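Local coordinates for ABC sugar (Ribose) transporter, periplasmic substrate-binding subunit (Rhodobacter sphaeroides, PDB 3L49), which probably binds a sugar in the periplasm and presents it to an ABC importer, at residues G252-Q257 against P270-P275; A64-L69 against Q257-H262; Q117-L122 against P155-I160; I110-A115 against K148-A153. One frame throughout, in Å; residues are numbered along the deposited sequence.

How the interactions relate
The four contacts show how each lobe of a two-lobed binding protein is built by packing helices on a sheet and on one another. Interactions 1 and 2 lie in one lobe, their centres about 9 Å apart; both use helix 248-263, share Gln257 and touch where Val256 CG2 meets Ile66 CD1 at 3.8 Å. Interactions 3 and 4 form a second pair, also about 9 Å between centres, joined by helix 107-122 and by Ile159 CG1 resting on Leu151 CD2 at 3.7 Å. The centres of interactions 2 and 3 are about 39 Å apart. An unidentified ligand lies about 10 Å from the Ala274 side chain of interaction 1 and about 14 Å from the Ile66 side chain of interaction 2.

Interaction 1: G252-Q257 against P270-P275; sequences GKLAVQ and PFTFAP
Leu254 carries the apolar part of this contact, reaching from helix 248-263 to the strand that begins at Phe271. Its CD1 methyl meets Ala274 CB at 4.2 Å, while Thr272 CG2 and the carbonyl oxygen of Phe273 each lie 4.4 Å from the same Leu254 CD1. One methyl thus touches three successive residues. The leucine takes a chi1 of -75°, with CG beside the backbone N, which carries its branch toward the strand. The short axes pass 9.2 Å apart at 154°, so helix and strand run nearly antiparallel.

The polar element belongs to Thr272. Its OG1 is hydrogen-bonded to Asn258 ND2, one turn beyond Leu254 on helix 248-263, and to Asn101 ND2, while its methyl remains for Leu254. Thr103, on the adjoining strand 101-105, also touches Leu254.

Aromatic packing occupies the other side of the strand. The CB of Phe273 points away from the helix, and Phe271 CD2 lies 3.7 Å above one face of the Phe273 ring, offset toward its rim.

Such chemistry implies a division of labour: the apolar touch between helix and strand is loose, and the directional hold comes from the Thr272 hydroxyl and its asparagine partners.

Interaction 2: A64-L69 against Q257-H262; sequences AIIEQL and QNVARH
Ala64 and Ile66, two residues apart on strand 64-68, receive the two methyls of a single residue, Val259. Within the segment 257-262, Gln257 comes first and gives its carbonyl oxygen to Arg261 N at 2.9 Å, an ordinary helical bond. Asn258 does likewise for His262, and its ND2 is hydrogen-bonded to Thr103 OG1, fixing the helix to strand 101-105 just before the apolar contact.

Val259 then makes the junction. Its CG1, anti to the backbone N (chi1 -180°), sits 3.8 Å from Ala64 CB. The other branch, CG2, lies beside the backbone N and reaches Ile66 CD1 at 3.9 Å, with Ile66 CG1 equally near; the two side chains cross obliquely. The valine therefore straddles the strand positions, one branch for each, and all three residues are buried. Further on, Arg261 turns to Gln266 and Val268 in the loop after the helix, and His262 leans on Ile100.

Around the junction, Val259 also touches Ile8 of strand 7-12 and Phe90 of strand 89-92, the two strands flanking 64-68 in the sheet. Helix 248-263 thus lies over three parallel strands, with helix 18-33 beside it contributing Gln27 against Ile66.

Interaction 3: Q117-L122 against P155-I160; sequences QMVADL and PDVKII
Val157 stands at the centre of the contact, with one methyl for each of two residues of helix 107-122. Its CG2 meets Val119 CG2 at 3.7 Å, the side chains crossing at about a right angle. The other branch, CG1, reaches Leu122 CD1 at 4.0 Å, at a slant. The torsions explain this pairing: Val157 CG1 is anti to the backbone N (chi1 -178°), and on the helix Val119 has CG1 in the crowded position between N and carbonyl carbon (chi1 52°), leaving CG2 anti to N and facing the strand.

Further out, Phe154 touches Val119 from the loop before the strand, and Leu122 rests on Val128 of strand 126-131. Met118, also on Val128, continues the helix's apolar face toward strand 194-197, where it meets Ala194 and Trp196. Elsewhere on the helix, Gln117 NE2 donates to Asp121 OD2 at 3.0 Å, a bent bond of 142°. The acceptor lies in the glutamine amide plane, but the donor comes in from above the carboxylate plane. Asp121 OD1 is held separately by Tyr221 OH.

Strand 157-159 is the outermost strand on its side of the sheet, parallel to 126-131. Helices packed on a mainly parallel sheet in this way are the build of the Rossmann-like lobes of type I periplasmic binding proteins.

Interaction 4: I110-A115 against K148-A153; sequences IGAELA and KYVLEA
The peptide carbonyl of Ala112 is the flat group that touches the facing helix: Val150 CG2 stands beside its oxygen, Ala112 O, at 4.2 Å. The same methyl lies 4.4 Å from Ala112 CB, a looser touch on the side chain of that residue.

One turn on, Ala115 makes the closer contact. Its CB meets Val150 CG1 at 3.9 Å and Val150 CB at 4.1 Å, so the methyl rests against the branch point as well as the branch. With CG1 anti to the backbone N (chi1 159°) and CG2 on the side of that N, the valine spreads its two methyls along helix 107-122, one to each alanine. The small alanines let the backbones come close: the CA atoms of Ala112 and Val150 are 6.7 Å apart.

Other residues of helix 138-152 extend the join, with Gln146 touching Ala112 and Met147 touching Ala115. On its far side, helix 107-122 sets Leu114 against Leu278 of strand 271-280. A disulfide joins Cys140, near the start of helix 138-152, to Cys198.

Helix 138-152 links the parallel neighbours 126-131 and 157-159 as a beta-alpha-beta crossover, and its packing beside the preceding helix on one sheet is a feature of Rossmann-like alpha/beta lobes.

Interaction 1: G252-Q257 against P270-P275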
loop_
_atom_site.group_PDB
_atom_site.type_symbol
_atom_site.label_atom_id
_atom_site.label_comp_id
_atom_site.label_asym_id
_atom_site.label_seq_id
_atom_site.Cartn_x
_atom_site.Cartn_y
_atom_site.Cartn_z
ATOM N N GLY A 252 -10.652 3.455 -5.611
ATOM C CA GLY A 252 -11.917 2.820 -5.274
ATOM C C GLY A 252 -13.020 3.128 -6.270
ATOM O O GLY A 252 -13.737 2.225 -6.708
ATOM N N LYS A 253 -13.128 4.406 -6.631
ATOM C CA LYS A 253 -14.091 4.897 -7.620
ATOM C C LYS A 253 -13.918 4.225 -8.974
ATOM O O LYS A 253 -14.899 3.822 -9.595
ATOM C CB LYS A 253 -13.928 6.397 -7.805
ATOM C CG LYS A 253 -15.231 7.124 -7.981
ATOM C CD LYS A 253 -15.034 8.503 -8.573
ATOM C CE LYS A 253 -16.185 9.423 -8.182
ATOM N NZ LYS A 253 -16.826 10.050 -9.367
ATOM N N LEU A 254 -12.664 4.097 -9.410
ATOM C CA LEU A 254 -12.333 3.579 -10.742
ATOM C C LEU A 254 -12.573 2.079 -10.866
ATOM O O LEU A 254 -12.957 1.594 -11.934
ATOM C CB LEU A 254 -10.875 3.897 -11.090
ATOM C CG LEU A 254 -10.462 5.314 -11.493
ATOM C CD1 LEU A 254 -8.954 5.489 -11.327
ATOM C CD2 LEU A 254 -10.904 5.627 -12.920
ATOM N N ALA A 255 -12.323 1.360 -9.769
ATOM C CA ALA A 255 -12.568 -0.073 -9.675
ATOM C C ALA A 255 -14.042 -0.421 -9.882
ATOM O O ALA A 255 -14.357 -1.397 -10.554
ATOM C CB ALA A 255 -12.071 -0.609 -8.335
ATOM N N VAL A 256 -14.933 0.398 -9.321
ATOM C CA VAL A 256 -16.377 0.190 -9.437
ATOM C C VAL A 256 -16.857 0.437 -10.872
ATOM O O VAL A 256 -17.758 -0.250 -11.358
ATOM C CB VAL A 256 -17.167 1.031 -8.390
ATOM C CG1 VAL A 256 -18.675 0.868 -8.556
ATOM C CG2 VAL A 256 -16.774 0.614 -6.993
ATOM N N GLN A 257 -16.255 1.391 -11.570
ATOM C CA GLN A 257 -16.661 1.579 -12.962
ATOM C C GLN A 257 -16.023 0.588 -13.923
ATOM O O GLN A 257 -16.513 0.420 -15.022
ATOM C CB GLN A 257 -16.560 3.022 -13.451
ATOM C CG GLN A 257 -15.614 3.899 -12.714
ATOM C CD GLN A 257 -16.163 5.301 -12.558
ATOM O OE1 GLN A 257 -15.497 6.270 -12.899
ATOM N NE2 GLN A 257 -17.386 5.413 -12.049
ATOM N N PRO A 270 -6.928 -4.943 -18.469
ATOM C CA PRO A 270 -6.460 -5.797 -17.363
ATOM C C PRO A 270 -6.044 -5.039 -16.091
ATOM O O PRO A 270 -6.017 -5.633 -15.016
ATOM C CB PRO A 270 -5.251 -6.517 -17.967
ATOM C CG PRO A 270 -4.812 -5.644 -19.090
ATOM C CD PRO A 270 -6.079 -5.108 -19.663
ATOM N N PHE A 271 -5.718 -3.752 -16.224
ATOM C CA PHE A 271 -5.413 -2.888 -15.078
ATOM C C PHE A 271 -5.809 -1.435 -15.334
ATOM O O PHE A 271 -5.971 -1.012 -16.478
ATOM C CB PHE A 271 -3.930 -2.987 -14.658
ATOM C CG PHE A 271 -2.952 -2.641 -15.756
ATOM C CD1 PHE A 271 -2.478 -3.626 -16.617
ATOM C CD2 PHE A 271 -2.500 -1.331 -15.925
ATOM C CE1 PHE A 271 -1.580 -3.315 -17.631
ATOM C CE2 PHE A 271 -1.605 -1.010 -16.944
ATOM C CZ PHE A 271 -1.144 -2.006 -17.793
ATOM N N THR A 272 -5.978 -0.683 -14.257
ATOM C CA THR A 272 -6.230 0.753 -14.331
ATOM C C THR A 272 -5.364 1.427 -13.273
ATOM O O THR A 272 -5.437 1.072 -12.101
ATOM C CB THR A 272 -7.711 1.071 -14.072
ATOM O OG1 THR A 272 -8.518 0.225 -14.896
ATOM C CG2 THR A 272 -8.029 2.517 -14.399
ATOM N N PHE A 273 -4.531 2.376 -13.690
ATOM C CA PHE A 273 -3.754 3.180 -12.752
ATOM C C PHE A 273 -4.465 4.496 -12.416
ATOM O O PHE A 273 -5.023 5.144 -13.296
ATOM C CB PHE A 273 -2.365 3.515 -13.307
ATOM C CG PHE A 273 -1.474 2.325 -13.511
ATOM C CD1 PHE A 273 -0.522 2.337 -14.525
ATOM C CD2 PHE A 273 -1.575 1.198 -12.703
ATOM C CE1 PHE A 273 0.324 1.247 -14.725
ATOM C CE2 PHE A 273 -0.740 0.104 -12.899
ATOM C CZ PHE A 273 0.214 0.128 -13.909
ATOM N N ALA A 274 -4.451 4.873 -11.139
ATOM C CA ALA A 274 -4.702 6.258 -10.733
ATOM C C ALA A 274 -3.337 6.943 -10.712
ATOM O O ALA A 274 -2.325 6.254 -10.628
ATOM C CB ALA A 274 -5.362 6.317 -9.363
ATOM N N PRO A 275 -3.295 8.286 -10.852
ATOM C CA PRO A 275 -2.012 8.982 -10.735
ATOM C C PRO A 275 -1.483 9.029 -9.305
ATOM O O PRO A 275 -2.252 8.949 -8.348
ATOM C CB PRO A 275 -2.340 10.409 -11.193
ATOM C CG PRO A 275 -3.670 10.318 -11.871
ATOM C CD PRO A 275 -4.387 9.221 -11.180
#

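Interaction 2: A64-L69 against Q257-H262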
loop_
_atom_site.group_PDB
_atom_site.type_symbol
_atom_site.label_atom_id
_atom_site.label_comp_id
_atom_site.label_asym_id
_atom_site.label_seq_id
_atom_site.Cartn_x
_atom_site.Cartn_y
_atom_site.Cartn_z
ATOM N N ALA A 64 -20.883 -9.124 -8.925
ATOM C CA ALA A 64 -19.408 -9.157 -8.923
ATOM C C ALA A 64 -18.812 -8.944 -7.534
ATOM O O ALA A 64 -19.464 -8.415 -6.635
ATOM C CB ALA A 64 -18.827 -8.131 -9.896
ATOM N N ILE A 65 -17.557 -9.348 -7.371
ATOM C CA ILE A 65 -16.818 -9.134 -6.120
ATOM C C ILE A 65 -15.595 -8.231 -6.347
ATOM O O ILE A 65 -14.854 -8.414 -7.322
ATOM C CB ILE A 65 -16.423 -10.492 -5.475
ATOM C CG1 ILE A 65 -17.681 -11.203 -4.953
ATOM C CG2 ILE A 65 -15.385 -10.314 -4.341
ATOM C CD1 ILE A 65 -17.479 -12.673 -4.572
ATOM N N ILE A 66 -15.415 -7.235 -5.472
ATOM C CA ILE A 66 -14.171 -6.458 -5.431
ATOM C C ILE A 66 -13.353 -6.809 -4.200
ATOM O O ILE A 66 -13.811 -6.674 -3.073
ATOM C CB ILE A 66 -14.381 -4.926 -5.471
ATOM C CG1 ILE A 66 -15.441 -4.517 -6.502
ATOM C CG2 ILE A 66 -13.063 -4.247 -5.799
ATOM C CD1 ILE A 66 -15.708 -3.017 -6.533
ATOM N N GLU A 67 -12.133 -7.271 -4.422
ATOM C CA GLU A 67 -11.261 -7.641 -3.324
ATOM C C GLU A 67 -10.239 -6.520 -3.100
ATOM O O GLU A 67 -9.632 -6.037 -4.045
ATOM C CB GLU A 67 -10.578 -8.975 -3.647
ATOM C CG GLU A 67 -10.058 -9.755 -2.443
ATOM C CD GLU A 67 -8.828 -9.128 -1.813
ATOM O OE1 GLU A 67 -7.990 -8.571 -2.554
ATOM O OE2 GLU A 67 -8.713 -9.181 -0.574
ATOM N N GLN A 68 -10.024 -6.128 -1.849
ATOM C CA GLN A 68 -9.041 -5.084 -1.543
ATOM C C GLN A 68 -7.934 -5.549 -0.596
ATOM O O GLN A 68 -8.201 -5.936 0.538
ATOM C CB GLN A 68 -9.750 -3.857 -0.980
ATOM C CG GLN A 68 -8.838 -2.776 -0.459
ATOM C CD GLN A 68 -9.606 -1.548 -0.037
ATOM O OE1 GLN A 68 -10.576 -1.160 -0.685
ATOM N NE2 GLN A 68 -9.180 -0.925 1.062
ATOM N N LEU A 69 -6.696 -5.508 -1.090
ATOM C CA LEU A 69 -5.469 -5.821 -0.325
ATOM C C LEU A 69 -5.432 -7.196 0.345
ATOM O O LEU A 69 -6.228 -8.073 0.028
ATOM C CB LEU A 69 -5.137 -4.705 0.675
ATOM C CG LEU A 69 -4.583 -3.432 0.036
ATOM C CD1 LEU A 69 -4.900 -2.225 0.891
ATOM C CD2 LEU A 69 -3.074 -3.551 -0.225
ATOM N N GLN A 257 -16.255 1.391 -11.570
ATOM C CA GLN A 257 -16.661 1.579 -12.962
ATOM C C GLN A 257 -16.023 0.588 -13.923
ATOM O O GLN A 257 -16.513 0.420 -15.022
ATOM C CB GLN A 257 -16.560 3.022 -13.451
ATOM C CG GLN A 257 -15.614 3.899 -12.714
ATOM C CD GLN A 257 -16.163 5.301 -12.558
ATOM O OE1 GLN A 257 -15.497 6.270 -12.899
ATOM N NE2 GLN A 257 -17.386 5.413 -12.049
ATOM N N ASN A 258 -14.958 -0.081 -13.500
ATOM C CA ASN A 258 -14.504 -1.276 -14.200
ATOM C C ASN A 258 -15.518 -2.408 -14.061
ATOM O O ASN A 258 -15.804 -3.111 -15.031
ATOM C CB ASN A 258 -13.128 -1.715 -13.710
ATOM C CG ASN A 258 -12.010 -0.915 -14.342
ATOM O OD1 ASN A 258 -12.057 -0.597 -15.533
ATOM N ND2 ASN A 258 -11.000 -0.579 -13.547
ATOM N N VAL A 259 -16.067 -2.566 -12.856
ATOM C CA VAL A 259 -17.175 -3.490 -12.619
ATOM C C VAL A 259 -18.390 -3.116 -13.478
ATOM O O VAL A 259 -18.925 -3.946 -14.212
ATOM C CB VAL A 259 -17.596 -3.517 -11.126
ATOM C CG1 VAL A 259 -18.742 -4.488 -10.912
ATOM C CG2 VAL A 259 -16.429 -3.901 -10.238
ATOM N N ALA A 260 -18.799 -1.855 -13.391
ATOM C CA ALA A 260 -19.967 -1.355 -14.112
ATOM C C ALA A 260 -19.806 -1.441 -15.632
ATOM O O ALA A 260 -20.786 -1.621 -16.346
ATOM C CB ALA A 260 -20.266 0.071 -13.689
ATOM N N ARG A 261 -18.567 -1.326 -16.110
ATOM C CA ARG A 261 -18.269 -1.410 -17.537
ATOM C C ARG A 261 -18.424 -2.845 -18.010
ATOM O O ARG A 261 -19.086 -3.103 -19.010
ATOM C CB ARG A 261 -16.847 -0.919 -17.825
ATOM C CG ARG A 261 -16.710 -0.120 -19.097
ATOM C CD ARG A 261 -15.258 0.220 -19.415
ATOM N NE ARG A 261 -15.176 1.308 -20.387
ATOM C CZ ARG A 261 -15.264 1.165 -21.708
ATOM N NH1 ARG A 261 -15.428 -0.032 -22.256
ATOM N NH2 ARG A 261 -15.181 2.233 -22.492
ATOM N N HIS A 262 -17.819 -3.764 -17.262
ATOM C CA HIS A 262 -17.828 -5.192 -17.553
ATOM C C HIS A 262 -19.242 -5.782 -17.610
ATOM O O HIS A 262 -19.547 -6.611 -18.477
ATOM C CB HIS A 262 -17.004 -5.923 -16.495
ATOM C CG HIS A 262 -17.076 -7.414 -16.589
ATOM N ND1 HIS A 262 -16.337 -8.136 -17.501
ATOM C CD2 HIS A 262 -17.796 -8.320 -15.887
ATOM C CE1 HIS A 262 -16.600 -9.423 -17.357
ATOM N NE2 HIS A 262 -17.481 -9.561 -16.385
#

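Interaction 3: Q117-L122 against P155-I160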
loop_
_atom_site.group_PDB
_atom_site.type_symbol
_atom_site.label_atom_id
_atom_site.label_comp_id
_atom_site.label_asym_id
_atom_site.label_seq_id
_atom_site.Cartn_x
_atom_site.Cartn_y
_atom_site.Cartn_z
ATOM N N GLN A 117 14.983 9.024 -5.365
ATOM C CA GLN A 117 14.993 10.201 -4.495
ATOM C C GLN A 117 15.871 10.000 -3.258
ATOM O O GLN A 117 16.631 10.888 -2.868
ATOM C CB GLN A 117 13.575 10.557 -4.059
ATOM C CG GLN A 117 13.506 11.880 -3.345
ATOM C CD GLN A 117 13.953 13.003 -4.246
ATOM O OE1 GLN A 117 13.411 13.181 -5.337
ATOM N NE2 GLN A 117 14.963 13.755 -3.811
ATOM N N MET A 118 15.748 8.822 -2.660
ATOM C CA MET A 118 16.520 8.429 -1.489
ATOM C C MET A 118 18.034 8.448 -1.749
ATOM O O MET A 118 18.801 8.968 -0.938
ATOM C CB MET A 118 16.059 7.045 -1.024
ATOM C CG MET A 118 16.593 6.601 0.334
ATOM S SD MET A 118 15.971 4.987 0.857
ATOM C CE MET A 118 14.385 4.973 0.063
ATOM N N VAL A 119 18.456 7.901 -2.888
ATOM C CA VAL A 119 19.882 7.861 -3.222
ATOM C C VAL A 119 20.413 9.234 -3.671
ATOM O O VAL A 119 21.570 9.583 -3.406
ATOM C CB VAL A 119 20.244 6.678 -4.189
ATOM C CG1 VAL A 119 19.374 6.670 -5.394
ATOM C CG2 VAL A 119 21.693 6.726 -4.617
ATOM N N ALA A 120 19.544 10.024 -4.301
ATOM C CA ALA A 120 19.853 11.423 -4.603
ATOM C C ALA A 120 20.083 12.227 -3.321
ATOM O O ALA A 120 21.069 12.955 -3.221
ATOM C CB ALA A 120 18.750 12.062 -5.456
ATOM N N ASP A 121 19.183 12.078 -2.347
ATOM C CA ASP A 121 19.318 12.747 -1.044
ATOM C C ASP A 121 20.533 12.254 -0.251
ATOM O O ASP A 121 21.142 13.022 0.485
ATOM C CB ASP A 121 18.061 12.556 -0.191
ATOM C CG ASP A 121 16.851 13.332 -0.713
ATOM O OD1 ASP A 121 15.727 13.084 -0.218
ATOM O OD2 ASP A 121 17.011 14.182 -1.609
ATOM N N LEU A 122 20.869 10.972 -0.400
ATOM C CA LEU A 122 22.084 10.409 0.191
ATOM C C LEU A 122 23.356 10.874 -0.519
ATOM O O LEU A 122 24.448 10.799 0.046
ATOM C CB LEU A 122 22.025 8.881 0.177
ATOM C CG LEU A 122 21.209 8.194 1.267
ATOM C CD1 LEU A 122 20.982 6.754 0.887
ATOM C CD2 LEU A 122 21.908 8.297 2.623
ATOM N N PRO A 155 26.916 1.098 -5.629
ATOM C CA PRO A 155 27.652 0.168 -4.758
ATOM C C PRO A 155 27.910 0.710 -3.352
ATOM O O PRO A 155 28.130 -0.077 -2.435
ATOM C CB PRO A 155 28.975 -0.053 -5.508
ATOM C CG PRO A 155 29.128 1.144 -6.378
ATOM C CD PRO A 155 27.732 1.525 -6.783
ATOM N N ASP A 156 27.860 2.033 -3.191
ATOM C CA ASP A 156 28.054 2.675 -1.889
ATOM C C ASP A 156 26.744 2.969 -1.153
ATOM O O ASP A 156 26.757 3.571 -0.076
ATOM C CB ASP A 156 28.883 3.959 -2.033
ATOM C CG ASP A 156 30.381 3.696 -2.077
ATOM O OD1 ASP A 156 30.820 2.583 -1.709
ATOM O OD2 ASP A 156 31.129 4.617 -2.472
ATOM N N VAL A 157 25.621 2.554 -1.739
ATOM C CA VAL A 157 24.330 2.604 -1.053
ATOM C C VAL A 157 23.895 1.188 -0.719
ATOM O O VAL A 157 23.556 0.414 -1.611
ATOM C CB VAL A 157 23.224 3.316 -1.869
ATOM C CG1 VAL A 157 21.933 3.360 -1.076
ATOM C CG2 VAL A 157 23.641 4.714 -2.211
ATOM N N LYS A 158 23.909 0.855 0.571
ATOM C CA LYS A 158 23.654 -0.520 1.001
ATOM C C LYS A 158 22.509 -0.663 2.006
ATOM O O LYS A 158 22.246 0.237 2.803
ATOM C CB LYS A 158 24.942 -1.159 1.523
ATOM C CG LYS A 158 25.828 -1.714 0.403
ATOM C CD LYS A 158 27.236 -2.050 0.876
ATOM C CE LYS A 158 28.101 -0.799 0.994
ATOM N NZ LYS A 158 29.537 -1.134 1.191
ATOM N N ILE A 159 21.824 -1.799 1.930
ATOM C CA ILE A 159 20.756 -2.158 2.856
ATOM C C ILE A 159 21.377 -2.876 4.058
ATOM O O ILE A 159 22.063 -3.895 3.886
ATOM C CB ILE A 159 19.711 -3.064 2.150
ATOM C CG1 ILE A 159 18.969 -2.260 1.081
ATOM C CG2 ILE A 159 18.725 -3.668 3.145
ATOM C CD1 ILE A 159 18.164 -3.089 0.105
ATOM N N ILE A 160 21.160 -2.345 5.265
ATOM C CA ILE A 160 21.692 -3.001 6.469
ATOM C C ILE A 160 20.941 -4.277 6.854
ATOM O O ILE A 160 19.717 -4.369 6.726
ATOM C CB ILE A 160 21.909 -2.050 7.695
ATOM C CG1 ILE A 160 20.968 -0.838 7.658
ATOM C CG2 ILE A 160 23.388 -1.628 7.775
ATOM C CD1 ILE A 160 21.496 0.432 8.372
#

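Interaction 4: I110-A115 against K148-A153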
loop_
_atom_site.group_PDB
_atom_site.type_symbol
_atom_site.label_atom_id
_atom_site.label_comp_id
_atom_site.label_asym_id
_atom_site.label_seq_id
_atom_site.Cartn_x
_atom_site.Cartn_y
_atom_site.Cartn_z
ATOM N N ILE A 110 6.508 4.429 -8.982
ATOM C CA ILE A 110 6.521 4.795 -7.566
ATOM C C ILE A 110 7.722 4.188 -6.848
ATOM O O ILE A 110 8.488 4.915 -6.216
ATOM C CB ILE A 110 5.193 4.385 -6.878
ATOM C CG1 ILE A 110 4.099 5.413 -7.177
ATOM C CG2 ILE A 110 5.346 4.206 -5.365
ATOM C CD1 ILE A 110 2.689 4.881 -6.937
ATOM N N GLY A 111 7.909 2.874 -6.994
ATOM C CA GLY A 111 8.959 2.164 -6.285
ATOM C C GLY A 111 10.320 2.673 -6.692
ATOM O O GLY A 111 11.191 2.871 -5.845
ATOM N N ALA A 112 10.486 2.907 -7.993
ATOM C CA ALA A 112 11.749 3.375 -8.540
ATOM C C ALA A 112 12.052 4.812 -8.132
ATOM O O ALA A 112 13.114 5.072 -7.566
ATOM C CB ALA A 112 11.767 3.220 -10.065
ATOM N N GLU A 113 11.113 5.726 -8.392
ATOM C CA GLU A 113 11.301 7.154 -8.104
ATOM C C GLU A 113 11.584 7.462 -6.642
ATOM O O GLU A 113 12.451 8.284 -6.345
ATOM C CB GLU A 113 10.113 7.983 -8.583
ATOM C CG GLU A 113 10.103 8.200 -10.089
ATOM C CD GLU A 113 8.810 8.813 -10.593
ATOM O OE1 GLU A 113 8.351 9.825 -10.013
ATOM O OE2 GLU A 113 8.259 8.280 -11.581
ATOM N N LEU A 114 10.864 6.795 -5.741
ATOM C CA LEU A 114 11.104 6.950 -4.308
ATOM C C LEU A 114 12.536 6.511 -3.961
ATOM O O LEU A 114 13.280 7.250 -3.305
ATOM C CB LEU A 114 10.063 6.165 -3.494
ATOM C CG LEU A 114 10.087 6.364 -1.971
ATOM C CD1 LEU A 114 9.512 7.705 -1.585
ATOM C CD2 LEU A 114 9.352 5.252 -1.259
ATOM N N ALA A 115 12.924 5.333 -4.447
ATOM C CA ALA A 115 14.290 4.820 -4.260
ATOM C C ALA A 115 15.340 5.766 -4.837
ATOM O O ALA A 115 16.371 6.016 -4.205
ATOM C CB ALA A 115 14.432 3.446 -4.868
ATOM N N LYS A 148 15.367 -2.273 -4.541
ATOM C CA LYS A 148 16.547 -3.107 -4.505
ATOM C C LYS A 148 17.268 -3.100 -5.854
ATOM O O LYS A 148 18.501 -3.046 -5.898
ATOM C CB LYS A 148 16.190 -4.523 -4.037
ATOM C CG LYS A 148 17.416 -5.375 -3.725
ATOM C CD LYS A 148 17.434 -5.859 -2.288
ATOM C CE LYS A 148 16.963 -7.288 -2.171
ATOM N NZ LYS A 148 17.931 -8.295 -2.690
ATOM N N TYR A 149 16.493 -3.110 -6.939
ATOM C CA TYR A 149 17.048 -3.031 -8.296
ATOM C C TYR A 149 17.827 -1.723 -8.536
ATOM O O TYR A 149 18.954 -1.749 -9.031
ATOM C CB TYR A 149 15.949 -3.233 -9.357
ATOM C CG TYR A 149 16.483 -3.259 -10.775
ATOM C CD1 TYR A 149 16.147 -2.255 -11.688
ATOM C CD2 TYR A 149 17.356 -4.267 -11.196
ATOM C CE1 TYR A 149 16.645 -2.269 -12.998
ATOM C CE2 TYR A 149 17.864 -4.284 -12.497
ATOM C CZ TYR A 149 17.501 -3.286 -13.391
ATOM O OH TYR A 149 18.012 -3.297 -14.668
ATOM N N VAL A 150 17.218 -0.598 -8.162
ATOM C CA VAL A 150 17.843 0.729 -8.206
ATOM C C VAL A 150 19.144 0.809 -7.396
ATOM O O VAL A 150 20.138 1.397 -7.850
ATOM C CB VAL A 150 16.833 1.821 -7.744
ATOM C CG1 VAL A 150 17.531 3.092 -7.288
ATOM C CG2 VAL A 150 15.864 2.133 -8.862
ATOM N N LEU A 151 19.141 0.185 -6.219
ATOM C CA LEU A 151 20.298 0.200 -5.324
ATOM C C LEU A 151 21.479 -0.613 -5.829
ATOM O O LEU A 151 22.615 -0.372 -5.406
ATOM C CB LEU A 151 19.910 -0.234 -3.905
ATOM C CG LEU A 151 19.736 0.893 -2.879
ATOM C CD1 LEU A 151 18.582 1.834 -3.224
ATOM C CD2 LEU A 151 19.565 0.329 -1.478
ATOM N N GLU A 152 21.213 -1.555 -6.738
ATOM C CA GLU A 152 22.257 -2.318 -7.426
ATOM C C GLU A 152 23.223 -1.407 -8.176
ATOM O O GLU A 152 24.420 -1.690 -8.236
ATOM C CB GLU A 152 21.661 -3.312 -8.422
ATOM C CG GLU A 152 20.896 -4.485 -7.822
ATOM C CD GLU A 152 20.157 -5.308 -8.881
ATOM O OE1 GLU A 152 19.217 -6.054 -8.519
ATOM O OE2 GLU A 152 20.510 -5.208 -10.078
ATOM N N ALA A 153 22.700 -0.315 -8.737
ATOM C CA ALA A 153 23.499 0.640 -9.507
ATOM C C ALA A 153 24.430 1.510 -8.645
ATOM O O ALA A 153 25.342 2.156 -9.166
ATOM C CB ALA A 153 22.588 1.520 -10.366
#